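PDB 3TBF: glucosamine--fructose-6-phosphate aminotransferase [isomerizing] from Francisella tularensis subsp. tularensis, which catalyses, as the full-length enzyme, glutamine-dependent formation of glucosamine 6-phosphate from fructose 6-phosphate, its C-terminal domain probably performing the isomerisation. Local coordinates for residues A[45-48]-A[49-53]; A[245-248]-A[249-253]; A[347-350]-A[351-355]. All coordinates share one frame; numbering follows the deposited sequence.

Interaction 1 (A[45-48]-A[49-53]); sequences KRAK and ELFEK
K48 and E52, one helical turn apart, join their side chains in a salt bridge on the exposed flank of the short helix 47-52. The ammonium NZ of K48 lies 3.2 Å from OE2 of E52, and the hydrogen bond within the pair is weak. K48 sets out with CG anti to its backbone N (chi1 157°), runs straight to CE and bends only at its last torsion, which turns NZ toward the carboxylate; the CE methylene touches OE2 as well. E52 stays extended beyond CG and crosses the lysine chain at an angle. A second bridge, from K53 NZ to E49 OE2 at 2.7 Å, uses the anti side of the carboxylate oxygen, with the nitrogen 27° out of the carboxylate plane.

Backbone bonds of the i to i+4 kind hold the turn: L50 N to R46 O, F51 N to A47 O at 2.9 Å, and E52 N to K48 O. This amphipathic turn leads into strand 56-61 of the first SIS-family alpha/beta unit, whose core is a five-stranded parallel sheet.

The buried flank carries the aromatic packing: A47 CB meets F51 CE2 at 4.1 Å, and the carbonyl oxygen of A47, already bonded to F51 N, sits 3.0 Å above the plane of the F51 ring, toward its rim. F51 continues inward against V180, I181 and L184 of helix 165-184. A47, L50 and F51 all rest on I149 of the edge strand 149-152, and L104 of strand 103-109 receives L50 and F51.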
loop_
_atom_site.group_PDB
_atom_site.type_symbol
_atom_site.label_atom_id
_atom_site.label_comp_id
_atom_site.label_asym_id
_atom_site.label_seq_id
_atom_site.Cartn_x
_atom_site.Cartn_y
_atom_site.Cartn_z
ATOM N N LYS A 45 -18.773 5.508 -28.416
ATOM C CA LYS A 45 -18.445 4.581 -29.532
ATOM C C LYS A 45 -16.938 4.415 -29.790
ATOM O O LYS A 45 -16.520 3.458 -30.431
ATOM C CB LYS A 45 -19.271 4.883 -30.823
ATOM C CG LYS A 45 -19.190 6.312 -31.427
ATOM C CD LYS A 45 -18.138 6.423 -32.571
ATOM C CE LYS A 45 -18.506 7.517 -33.615
ATOM N NZ LYS A 45 -18.063 8.906 -33.227
ATOM N N ARG A 46 -16.127 5.318 -29.233
ATOM C CA ARG A 46 -14.654 5.247 -29.309
ATOM C C ARG A 46 -14.134 4.184 -28.370
ATOM O O ARG A 46 -13.063 3.647 -28.571
ATOM C CB ARG A 46 -14.024 6.567 -28.864
ATOM C CG ARG A 46 -14.550 7.797 -29.578
ATOM C CD ARG A 46 -13.507 8.385 -30.483
ATOM N NE ARG A 46 -14.058 9.312 -31.502
ATOM C CZ ARG A 46 -13.289 10.232 -32.089
ATOM N NH1 ARG A 46 -11.991 10.287 -31.714
ATOM N NH2 ARG A 46 -13.781 11.083 -33.026
ATOM N N ALA A 47 -14.908 3.916 -27.330
ATOM C CA ALA A 47 -14.576 2.953 -26.301
ATOM C C ALA A 47 -14.044 1.630 -26.819
ATOM O O ALA A 47 -13.093 1.096 -26.252
ATOM C CB ALA A 47 -15.805 2.691 -25.415
ATOM N N LYS A 48 -14.662 1.086 -27.862
ATOM C CA LYS A 48 -14.297 -0.241 -28.350
ATOM C C LYS A 48 -12.919 -0.260 -28.979
ATOM O O LYS A 48 -12.141 -1.166 -28.722
ATOM C CB LYS A 48 -15.336 -0.760 -29.340
ATOM C CG LYS A 48 -14.861 -1.837 -30.319
ATOM C CD LYS A 48 -16.063 -2.428 -31.073
ATOM C CE LYS A 48 -15.700 -3.677 -31.922
ATOM N NZ LYS A 48 -14.944 -3.346 -33.191
ATOM N N GLU A 49 -12.627 0.724 -29.816
ATOM C CA GLU A 49 -11.337 0.787 -30.479
ATOM C C GLU A 49 -10.261 0.945 -29.403
ATOM O O GLU A 49 -9.229 0.310 -29.425
ATOM C CB GLU A 49 -11.337 1.948 -31.471
ATOM C CG GLU A 49 -9.977 2.348 -32.014
ATOM C CD GLU A 49 -9.800 3.886 -32.118
ATOM O OE1 GLU A 49 -10.709 4.552 -32.696
ATOM O OE2 GLU A 49 -8.752 4.418 -31.636
ATOM N N LEU A 50 -10.559 1.770 -28.423
ATOM C CA LEU A 50 -9.645 2.063 -27.337
ATOM C C LEU A 50 -9.373 0.819 -26.461
ATOM O O LEU A 50 -8.261 0.593 -25.977
ATOM C CB LEU A 50 -10.295 3.150 -26.519
ATOM C CG LEU A 50 -9.434 4.066 -25.691
ATOM C CD1 LEU A 50 -9.349 5.440 -26.388
ATOM C CD2 LEU A 50 -10.071 4.183 -24.319
ATOM N N PHE A 51 -10.389 -0.004 -26.277
ATOM C CA PHE A 51 -10.238 -1.214 -25.504
ATOM C C PHE A 51 -9.515 -2.314 -26.297
ATOM O O PHE A 51 -8.879 -3.191 -25.708
ATOM C CB PHE A 51 -11.599 -1.746 -25.056
ATOM C CG PHE A 51 -12.331 -0.877 -24.045
ATOM C CD1 PHE A 51 -11.665 0.031 -23.233
ATOM C CD2 PHE A 51 -13.711 -1.028 -23.873
ATOM C CE1 PHE A 51 -12.353 0.785 -22.296
ATOM C CE2 PHE A 51 -14.399 -0.269 -22.927
ATOM C CZ PHE A 51 -13.712 0.628 -22.134
ATOM N N GLU A 52 -9.642 -2.298 -27.624
ATOM C CA GLU A 52 -8.966 -3.282 -28.470
ATOM C C GLU A 52 -7.482 -3.020 -28.425
ATOM O O GLU A 52 -6.706 -3.940 -28.493
ATOM C CB GLU A 52 -9.445 -3.199 -29.909
ATOM C CG GLU A 52 -10.916 -3.511 -30.061
ATOM C CD GLU A 52 -11.404 -3.601 -31.526
ATOM O OE1 GLU A 52 -10.973 -2.772 -32.384
ATOM O OE2 GLU A 52 -12.248 -4.492 -31.796
ATOM N N LYS A 53 -7.093 -1.762 -28.295
ATOM C CA LYS A 53 -5.675 -1.386 -28.170
ATOM C C LYS A 53 -5.074 -1.533 -26.762
ATOM O O LYS A 53 -3.876 -1.438 -26.604
ATOM C CB LYS A 53 -5.495 0.078 -28.545
ATOM C CG LYS A 53 -5.908 0.484 -29.942
ATOM C CD LYS A 53 -5.838 2.027 -30.038
ATOM C CE LYS A 53 -6.175 2.570 -31.457
ATOM N NZ LYS A 53 -6.081 4.079 -31.548
#

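Interaction 2 (A[245-248]-A[249-253]); sequences GALK and LKEIS
E251 reaches back, with its chain extended, over the preceding turn of helix 238-253, between L247 and K248. This helix is the crossover of the beta-alpha-beta unit formed with strands 229-234 and 256-261 in the second SIS-family alpha/beta domain. E251 OE1 lies 3.4 Å from CE of K248 and 3.9 Å from CG of L247, so its nearest neighbours across the contact are carbon atoms. The ion pair it makes with K248 NZ is long, at 3.9 Å, and OE1, although buried, has no hydrogen-bond partner in the model. K248 and E251 run side by side in the same direction, whereas L247 crosses the glutamate at a slant. At the root of the glutamate, CB presses on O of L247 at 3.1 Å, beside the bond that the same oxygen receives from E251 N.

The bends of K248 at chi2, chi3 and chi4 curl its chain, and NZ finds its stronger partners outside the turn: a salt bridge to E244 and hydrogen bonds to T64 OG1 and S163 O. K250 leaves by another side of the helix, its NZ bonded to Y260 OH of the second subunit, which brings this turn to the dimer interface. L249 packs on T230 and F232 of strand 229-234. With chi1 at 77°, I252 places CG1 between its backbone N and carbonyl carbon, where it meets K248 O. The last turn is tied by S253, whose OG reaches L249 O at 2.7 Å from the face of that carbonyl opposite to the one used by S253 N.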
loop_
_atom_site.group_PDB
_atom_site.type_symbol
_atom_site.label_atom_id
_atom_site.label_comp_id
_atom_site.label_asym_id
_atom_site.label_seq_id
_atom_site.Cartn_x
_atom_site.Cartn_y
_atom_site.Cartn_z
ATOM N N GLY A 245 -12.889 0.006 5.032
ATOM C CA GLY A 245 -13.467 0.019 6.375
ATOM C C GLY A 245 -12.665 0.845 7.386
ATOM O O GLY A 245 -13.225 1.615 8.156
ATOM N N ALA A 246 -11.340 0.693 7.375
ATOM C CA ALA A 246 -10.486 1.420 8.334
ATOM C C ALA A 246 -10.522 2.872 8.034
ATOM O O ALA A 246 -10.526 3.672 8.938
ATOM C CB ALA A 246 -9.024 0.903 8.325
ATOM N N LEU A 247 -10.522 3.222 6.763
ATOM C CA LEU A 247 -10.595 4.610 6.372
ATOM C C LEU A 247 -11.872 5.229 6.881
ATOM O O LEU A 247 -11.847 6.336 7.384
ATOM C CB LEU A 247 -10.539 4.726 4.849
ATOM C CG LEU A 247 -10.754 6.116 4.265
ATOM C CD1 LEU A 247 -9.574 7.003 4.813
ATOM C CD2 LEU A 247 -10.815 6.074 2.721
ATOM N N LYS A 248 -13.012 4.545 6.758
ATOM C CA LYS A 248 -14.272 5.166 7.275
ATOM C C LYS A 248 -14.192 5.368 8.795
ATOM O O LYS A 248 -14.583 6.413 9.299
ATOM C CB LYS A 248 -15.551 4.395 6.993
ATOM C CG LYS A 248 -15.838 3.930 5.565
ATOM C CD LYS A 248 -16.193 5.017 4.611
ATOM C CE LYS A 248 -14.973 5.721 4.022
ATOM N NZ LYS A 248 -15.209 6.027 2.552
ATOM N N LEU A 249 -13.737 4.370 9.521
ATOM C CA LEU A 249 -13.726 4.481 10.968
ATOM C C LEU A 249 -12.862 5.629 11.406
ATOM O O LEU A 249 -13.252 6.412 12.259
ATOM C CB LEU A 249 -13.231 3.186 11.610
ATOM C CG LEU A 249 -13.390 3.132 13.126
ATOM C CD1 LEU A 249 -14.805 3.303 13.437
ATOM C CD2 LEU A 249 -12.845 1.805 13.688
ATOM N N LYS A 250 -11.697 5.741 10.798
ATOM C CA LYS A 250 -10.737 6.770 11.118
ATOM C C LYS A 250 -11.313 8.150 10.787
ATOM O O LYS A 250 -11.289 9.073 11.613
ATOM C CB LYS A 250 -9.480 6.460 10.283
ATOM C CG LYS A 250 -8.300 7.341 10.417
ATOM C CD LYS A 250 -7.038 6.713 9.795
ATOM C CE LYS A 250 -7.293 5.950 8.472
ATOM N NZ LYS A 250 -6.032 5.533 7.779
ATOM N N GLU A 251 -11.877 8.255 9.593
ATOM C CA GLU A 251 -12.347 9.506 9.003
ATOM C C GLU A 251 -13.464 10.149 9.787
ATOM O O GLU A 251 -13.549 11.362 9.787
ATOM C CB GLU A 251 -12.886 9.232 7.578
ATOM C CG GLU A 251 -12.848 10.363 6.539
ATOM C CD GLU A 251 -13.095 9.857 5.065
ATOM O OE1 GLU A 251 -13.558 8.711 4.853
ATOM O OE2 GLU A 251 -12.817 10.612 4.098
ATOM N N ILE A 252 -14.343 9.357 10.417
ATOM C CA ILE A 252 -15.462 9.934 11.152
ATOM C C ILE A 252 -15.556 9.654 12.647
ATOM O O ILE A 252 -16.256 10.392 13.349
ATOM C CB ILE A 252 -16.811 9.599 10.491
ATOM C CG1 ILE A 252 -17.243 8.162 10.798
ATOM C CG2 ILE A 252 -16.752 9.877 8.981
ATOM C CD1 ILE A 252 -18.488 7.728 9.951
ATOM N N SER A 253 -14.891 8.617 13.145
ATOM C CA SER A 253 -14.788 8.420 14.607
ATOM C C SER A 253 -13.475 8.896 15.189
ATOM O O SER A 253 -13.334 9.011 16.394
ATOM C CB SER A 253 -14.985 6.958 14.987
ATOM O OG SER A 253 -13.828 6.181 14.849
#

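Interaction 3 (A[347-350]-A[351-355]); sequences LSYH and VAIIK
I353 lays its CG1 methylene over one face of the Y349 ring in a CH-pi contact, 4.2 Å from the ring centroid and 20° off the normal. The position is offset toward the CZ-CE2 side of the rim, with CD1 of I353 near CZ and OH. Both side chains are set for it by their first torsions: Y349 carries CG anti to the backbone N (chi1 172°), which sends the ring outward from the helix, slanted toward the following turn, while CG1 of I353 is anti to its carbonyl carbon (chi1 -60°) and comes back to meet it. H350 adds a neighbouring aromatic contact, with CD2 of Y349 standing 3.7 Å above the centre of the imidazole and CE1 of H350 lying in plane at the edge of the phenol ring. The polar ends of both look outside the turn, Y349 OH to H12 ND1 and H350 NE2 to D214 OD1. The H12 ring also meets that of Y349.

All this sits on helix 335-355, the long helix that follows the last strand of the second SIS-family parallel sheet. On a different side of it, L347 and V351 lie alongside one another, pointing the same way, with CD1 of L347 3.9 Å from CG2 of V351. The same CG2 is also packed against O of L347 at 3.1 Å. H350, V351 and I354 all reach S221 of helix 214-221, and V351 also packs on S253 of helix 238-253.

Four i to i+4 backbone hydrogen bonds run through the turn: V351 N to L347 O, A352 N to S348 O, I353 N to Y349 O and I354 N to H350 O.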
loop_
_atom_site.group_PDB
_atom_site.type_symbol
_atom_site.label_atom_id
_atom_site.label_comp_id
_atom_site.label_asym_id
_atom_site.label_seq_id
_atom_site.Cartn_x
_atom_site.Cartn_y
_atom_site.Cartn_z
ATOM N N LEU A 347 -20.755 0.243 10.807
ATOM C CA LEU A 347 -19.941 0.238 11.980
ATOM C C LEU A 347 -19.402 1.599 12.197
ATOM O O LEU A 347 -19.392 2.103 13.326
ATOM C CB LEU A 347 -18.793 -0.739 11.828
ATOM C CG LEU A 347 -17.901 -0.905 13.100
ATOM C CD1 LEU A 347 -18.703 -1.303 14.359
ATOM C CD2 LEU A 347 -16.749 -1.878 12.857
ATOM N N SER A 348 -18.920 2.209 11.134
ATOM C CA SER A 348 -18.271 3.478 11.299
ATOM C C SER A 348 -19.294 4.542 11.619
ATOM O O SER A 348 -19.000 5.458 12.377
ATOM C CB SER A 348 -17.427 3.881 10.069
ATOM O OG SER A 348 -18.284 4.380 9.043
ATOM N N TYR A 349 -20.493 4.413 11.068
ATOM C CA TYR A 349 -21.570 5.326 11.420
ATOM C C TYR A 349 -21.908 5.253 12.891
ATOM O O TYR A 349 -21.881 6.252 13.581
ATOM C CB TYR A 349 -22.819 5.066 10.587
ATOM C CG TYR A 349 -24.007 5.870 11.067
ATOM C CD1 TYR A 349 -24.169 7.218 10.710
ATOM C CD2 TYR A 349 -24.977 5.281 11.904
ATOM C CE1 TYR A 349 -25.277 7.963 11.160
ATOM C CE2 TYR A 349 -26.071 6.018 12.370
ATOM C CZ TYR A 349 -26.214 7.361 11.997
ATOM O OH TYR A 349 -27.287 8.056 12.476
ATOM N N HIS A 350 -22.220 4.080 13.389
ATOM C CA HIS A 350 -22.576 3.983 14.794
ATOM C C HIS A 350 -21.465 4.325 15.794
ATOM O O HIS A 350 -21.753 4.885 16.850
ATOM C CB HIS A 350 -23.100 2.610 15.089
ATOM C CG HIS A 350 -24.420 2.354 14.456
ATOM N ND1 HIS A 350 -25.550 3.073 14.778
ATOM C CD2 HIS A 350 -24.791 1.474 13.502
ATOM C CE1 HIS A 350 -26.572 2.621 14.069
ATOM N NE2 HIS A 350 -26.137 1.646 13.291
ATOM N N VAL A 351 -20.199 4.022 15.469
ATOM C CA VAL A 351 -19.129 4.317 16.386
ATOM C C VAL A 351 -18.948 5.820 16.425
ATOM O O VAL A 351 -18.655 6.387 17.476
ATOM C CB VAL A 351 -17.882 3.584 15.991
ATOM C CG1 VAL A 351 -16.642 4.103 16.743
ATOM C CG2 VAL A 351 -18.130 2.116 16.202
ATOM N N ALA A 352 -19.216 6.472 15.297
ATOM C CA ALA A 352 -19.168 7.934 15.233
ATOM C C ALA A 352 -20.206 8.541 16.136
ATOM O O ALA A 352 -19.918 9.500 16.854
ATOM C CB ALA A 352 -19.367 8.431 13.817
ATOM N N ILE A 353 -21.401 7.982 16.131
ATOM C CA ILE A 353 -22.440 8.486 17.029
ATOM C C ILE A 353 -22.052 8.301 18.508
ATOM O O ILE A 353 -22.105 9.245 19.291
ATOM C CB ILE A 353 -23.785 7.837 16.788
ATOM C CG1 ILE A 353 -24.243 8.110 15.352
ATOM C CG2 ILE A 353 -24.833 8.373 17.791
ATOM C CD1 ILE A 353 -24.405 9.521 15.031
ATOM N N ILE A 354 -21.631 7.094 18.866
ATOM C CA ILE A 354 -21.066 6.832 20.198
ATOM C C ILE A 354 -19.992 7.842 20.611
ATOM O O ILE A 354 -19.991 8.312 21.714
ATOM C CB ILE A 354 -20.422 5.443 20.276
ATOM C CG1 ILE A 354 -21.489 4.337 20.238
ATOM C CG2 ILE A 354 -19.599 5.316 21.535
ATOM C CD1 ILE A 354 -22.229 4.139 21.519
ATOM N N LYS A 355 -19.081 8.178 19.722
ATOM C CA LYS A 355 -18.035 9.161 20.046
ATOM C C LYS A 355 -18.550 10.597 19.947
ATOM O O LYS A 355 -17.852 11.514 20.329
ATOM C CB LYS A 355 -16.834 9.016 19.106
ATOM C CG LYS A 355 -16.085 7.651 19.169
ATOM C CD LYS A 355 -14.863 7.746 20.035
ATOM C CE LYS A 355 -14.119 6.435 20.123
ATOM N NZ LYS A 355 -13.077 6.460 21.197
#

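How the interactions relate
The three contacts come in series along the chain. Interaction 1 lies at the start of the first SIS-family unit, about 38 Å from interaction 2 and 45 Å from interaction 3 between centres, and on the other side of the chain's centre. Interactions 2 and 3 share the second SIS-family unit, their centres about 9 Å apart, and they touch: I252 CD1 meets S348 O at 3.4 Å, K248 CB meets S348 OG, and I252 CG1 meets A352 CB. Helix 238-253 thus packs directly against helix 335-355, joining the crossover helix between strands 229-234 and 256-261 to the domain's final helix, whereas interaction 1 belongs to the remote outer end of the two-unit architecture.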